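Local structure of pectate lyase (Paenibacillus sp. 0602, 5GT5) at residues A[285-293]-A[413-423]. The protein cleaves polygalacturonate by elimination and probably also partly methylated pectin, likely in an endo mode with calcium as cofactor. The protein carries 1 engineered substitution. Numbering follows the deposited sequence.
Sequences AHAYNIIMD and LDDPSTLNARL
Strand 291-293 and helix 419-423 meet almost perpendicularly, at 94°, and the sharp corner at N289 lies against the extended chain at D414, their CA atoms 6.5 Å apart. N289, just past strand 284-288, takes a left-handed backbone conformation (phi 51°) at the turn between the two strands, and its amide lies against the D414 backbone. D414 N gives N289 OD1 a nearly straight bond of 2.8 Å, in the carbonyl plane on a lone pair. N289 ND2 returns one to D414 O at 2.9 Å, arriving well above that carbonyl plane; K338 O also takes a bond from ND2. Beside this pair, L413 CD2 packs on Y288 CB at 3.6 Å. L419 CD2 lies 3.4 Å from N289 C, while its CD1 faces N289 CB. I291 CD1, reaching out with CG1 anti to the carbonyl carbon (chi1 -62°), touches N420 CA at 3.5 Å and L423 CD1 at 3.8 Å. Two waters each donate to both D293 OD2 and N420 OD1. In this parallel beta-helix of polysaccharide lyase family 1, segment 413-423 is thus fastened to the turn between two strands of one coil: backbone satisfies both ends of the buried N289 amide, fixing its flip, and packing of I291 with L419 and L423 gives way to water-bridged contact between D293 and N420.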
loop_
_atom_site.group_PDB
_atom_site.type_symbol
_atom_site.label_atom_id
_atom_site.label_comp_id
_atom_site.label_asym_id
_atom_site.label_seq_id
_atom_site.Cartn_x
_atom_site.Cartn_y
_atom_site.Cartn_z
ATOM N N ALA A 285 0.811 12.453 -10.922
ATOM C CA ALA A 285 1.643 11.765 -11.898
ATOM C C ALA A 285 2.944 12.506 -12.104
ATOM O O ALA A 285 2.919 13.728 -12.289
ATOM C CB ALA A 285 0.931 11.639 -13.225
ATOM N N HIS A 286 4.055 11.775 -12.109
ATOM C CA HIS A 286 5.386 12.340 -12.306
ATOM C C HIS A 286 6.065 11.602 -13.446
ATOM O O HIS A 286 6.257 10.374 -13.367
ATOM C CB HIS A 286 6.180 12.203 -10.991
ATOM C CG HIS A 286 7.601 12.683 -11.073
ATOM N ND1 HIS A 286 8.627 12.053 -10.402
ATOM C CD2 HIS A 286 8.147 13.759 -11.683
ATOM C CE1 HIS A 286 9.761 12.691 -10.640
ATOM N NE2 HIS A 286 9.508 13.718 -11.422
ATOM N N ALA A 287 6.417 12.337 -14.499
ATOM C CA ALA A 287 7.212 11.800 -15.596
ATOM C C ALA A 287 8.554 12.519 -15.614
ATOM O O ALA A 287 8.624 13.750 -15.609
ATOM C CB ALA A 287 6.501 11.969 -16.909
ATOM N N TYR A 288 9.625 11.743 -15.599
ATOM C CA TYR A 288 10.956 12.315 -15.765
ATOM C C TYR A 288 11.774 11.516 -16.749
ATOM O O TYR A 288 11.646 10.297 -16.850
ATOM C CB TYR A 288 11.684 12.489 -14.424
ATOM C CG TYR A 288 12.143 11.234 -13.671
ATOM C CD1 TYR A 288 11.295 10.590 -12.762
ATOM C CD2 TYR A 288 13.452 10.728 -13.825
ATOM C CE1 TYR A 288 11.738 9.507 -12.017
ATOM C CE2 TYR A 288 13.898 9.618 -13.087
ATOM C CZ TYR A 288 13.022 9.008 -12.213
ATOM O OH TYR A 288 13.440 7.924 -11.477
ATOM N N ASN A 289 12.621 12.205 -17.517
ATOM C CA ASN A 289 13.482 11.531 -18.491
ATOM C C ASN A 289 12.679 10.603 -19.387
ATOM O O ASN A 289 13.068 9.455 -19.610
ATOM C CB ASN A 289 14.597 10.727 -17.802
ATOM C CG ASN A 289 15.664 11.600 -17.115
ATOM O OD1 ASN A 289 16.322 11.121 -16.189
ATOM N ND2 ASN A 289 15.861 12.838 -17.573
ATOM N N ILE A 290 11.555 11.108 -19.902
ATOM C CA ILE A 290 10.813 10.361 -20.933
ATOM C C ILE A 290 10.961 11.047 -22.272
ATOM O O ILE A 290 11.375 12.213 -22.326
ATOM C CB ILE A 290 9.303 10.137 -20.588
ATOM C CG1 ILE A 290 8.508 11.456 -20.548
ATOM C CG2 ILE A 290 9.188 9.349 -19.248
ATOM C CD1 ILE A 290 6.985 11.228 -20.618
ATOM N N ILE A 291 10.649 10.322 -23.346
ATOM C CA ILE A 291 10.657 10.855 -24.709
ATOM C C ILE A 291 9.277 10.672 -25.306
ATOM O O ILE A 291 8.734 9.556 -25.262
ATOM C CB ILE A 291 11.668 10.116 -25.584
ATOM C CG1 ILE A 291 13.076 10.324 -25.023
ATOM C CG2 ILE A 291 11.603 10.612 -27.034
ATOM C CD1 ILE A 291 14.127 9.553 -25.777
ATOM N N MET A 292 8.683 11.755 -25.822
ATOM C CA MET A 292 7.463 11.636 -26.618
ATOM C C MET A 292 7.887 12.042 -28.014
ATOM O O MET A 292 8.099 13.228 -28.262
ATOM C CB MET A 292 6.370 12.601 -26.151
ATOM C CG MET A 292 6.018 12.534 -24.657
ATOM S SD MET A 292 4.799 13.845 -24.328
ATOM C CE MET A 292 4.906 13.978 -22.547
ATOM N N ASP A 293 8.055 11.086 -28.912
ATOM C CA ASP A 293 8.530 11.348 -30.271
ATOM C C ASP A 293 7.462 10.904 -31.244
ATOM O O ASP A 293 7.329 9.697 -31.532
ATOM C CB ASP A 293 9.831 10.592 -30.523
ATOM C CG ASP A 293 10.436 10.912 -31.852
ATOM O OD1 ASP A 293 9.733 11.398 -32.747
ATOM O OD2 ASP A 293 11.645 10.673 -32.010
ATOM N N LEU A 413 18.072 12.691 -11.897
ATOM C CA LEU A 413 17.660 13.159 -13.217
ATOM C C LEU A 413 18.822 13.170 -14.188
ATOM O O LEU A 413 19.893 13.704 -13.871
ATOM C CB LEU A 413 17.133 14.577 -13.094
ATOM C CG LEU A 413 15.783 14.738 -12.405
ATOM C CD1 LEU A 413 15.453 16.201 -12.099
ATOM C CD2 LEU A 413 14.739 14.119 -13.311
ATOM N N ASP A 414 18.623 12.576 -15.365
ATOM C CA ASP A 414 19.579 12.712 -16.454
ATOM C C ASP A 414 19.302 13.956 -17.250
ATOM O O ASP A 414 18.198 14.499 -17.192
ATOM C CB ASP A 414 19.516 11.519 -17.399
ATOM C CG ASP A 414 19.780 10.222 -16.699
ATOM O OD1 ASP A 414 20.408 10.247 -15.614
ATOM O OD2 ASP A 414 19.358 9.171 -17.234
ATOM N N ASP A 415 20.315 14.424 -17.977
ATOM C CA ASP A 415 20.096 15.588 -18.831
ATOM C C ASP A 415 19.300 15.198 -20.066
ATOM O O ASP A 415 19.595 14.208 -20.725
ATOM C CB ASP A 415 21.410 16.240 -19.262
ATOM C CG ASP A 415 21.175 17.622 -19.825
ATOM O OD1 ASP A 415 20.851 17.732 -21.011
ATOM O OD2 ASP A 415 21.237 18.612 -19.060
ATOM N N PRO A 416 18.293 16.001 -20.415
ATOM C CA PRO A 416 17.532 15.613 -21.607
ATOM C C PRO A 416 18.338 15.628 -22.903
ATOM O O PRO A 416 17.926 14.981 -23.858
ATOM C CB PRO A 416 16.402 16.648 -21.651
ATOM C CG PRO A 416 16.933 17.803 -20.844
ATOM C CD PRO A 416 17.752 17.213 -19.773
ATOM N N SER A 417 19.463 16.339 -22.951
ATOM C CA SER A 417 20.180 16.446 -24.237
ATOM C C SER A 417 20.805 15.148 -24.723
ATOM O O SER A 417 21.063 15.003 -25.920
ATOM C CB SER A 417 21.268 17.534 -24.208
ATOM O OG SER A 417 22.302 17.193 -23.299
ATOM N N THR A 418 21.004 14.202 -23.821
ATOM C CA THR A 418 21.596 12.919 -24.219
ATOM C C THR A 418 20.610 11.772 -24.036
ATOM O O THR A 418 20.956 10.594 -24.152
ATOM C CB THR A 418 22.894 12.678 -23.438
ATOM O OG1 THR A 418 22.647 12.795 -22.033
ATOM C CG2 THR A 418 23.969 13.687 -23.859
ATOM N N LEU A 419 19.361 12.125 -23.758
ATOM C CA LEU A 419 18.366 11.115 -23.388
ATOM C C LEU A 419 17.939 10.255 -24.573
ATOM O O LEU A 419 17.760 9.047 -24.438
ATOM C CB LEU A 419 17.146 11.824 -22.792
ATOM C CG LEU A 419 16.076 10.905 -22.192
ATOM C CD1 LEU A 419 16.615 10.184 -21.003
ATOM C CD2 LEU A 419 14.849 11.708 -21.768
ATOM N N ASN A 420 17.776 10.860 -25.751
ATOM C CA ASN A 420 17.405 10.058 -26.906
ATOM C C ASN A 420 18.437 9.008 -27.238
ATOM O O ASN A 420 18.090 7.845 -27.510
ATOM C CB ASN A 420 17.154 10.923 -28.139
ATOM C CG ASN A 420 16.371 10.182 -29.196
ATOM O OD1 ASN A 420 15.143 10.115 -29.128
ATOM N ND2 ASN A 420 17.070 9.612 -30.178
ATOM N N ALA A 421 19.710 9.394 -27.189
ATOM C CA ALA A 421 20.787 8.441 -27.441
ATOM C C ALA A 421 20.777 7.317 -26.407
ATOM O O ALA A 421 20.931 6.138 -26.756
ATOM C CB ALA A 421 22.136 9.148 -27.435
ATOM N N ARG A 422 20.575 7.665 -25.137
ATOM C CA ARG A 422 20.568 6.654 -24.066
ATOM C C ARG A 422 19.417 5.667 -24.197
ATOM O O ARG A 422 19.619 4.454 -24.061
ATOM C CB ARG A 422 20.534 7.322 -22.686
ATOM C CG ARG A 422 20.460 6.305 -21.505
ATOM C CD ARG A 422 21.781 5.538 -21.397
ATOM N NE ARG A 422 21.769 4.475 -20.389
ATOM C CZ ARG A 422 21.299 3.258 -20.591
ATOM N NH1 ARG A 422 20.782 2.921 -21.760
ATOM N NH2 ARG A 422 21.358 2.368 -19.591
ATOM N N LEU A 423 18.217 6.170 -24.444
ATOM C CA LEU A 423 17.052 5.298 -24.450
ATOM C C LEU A 423 16.879 4.478 -25.709
ATOM O O LEU A 423 16.206 3.454 -25.669
ATOM C CB LEU A 423 15.783 6.112 -24.206
ATOM C CG LEU A 423 15.687 6.848 -22.863
ATOM C CD1 LEU A 423 14.275 7.353 -22.707
ATOM C CD2 LEU A 423 16.103 5.988 -21.640
HETATM O O HOH W 1 13.052 8.718 -30.471
HETATM O O HOH W 2 13.208 12.198 -30.039
#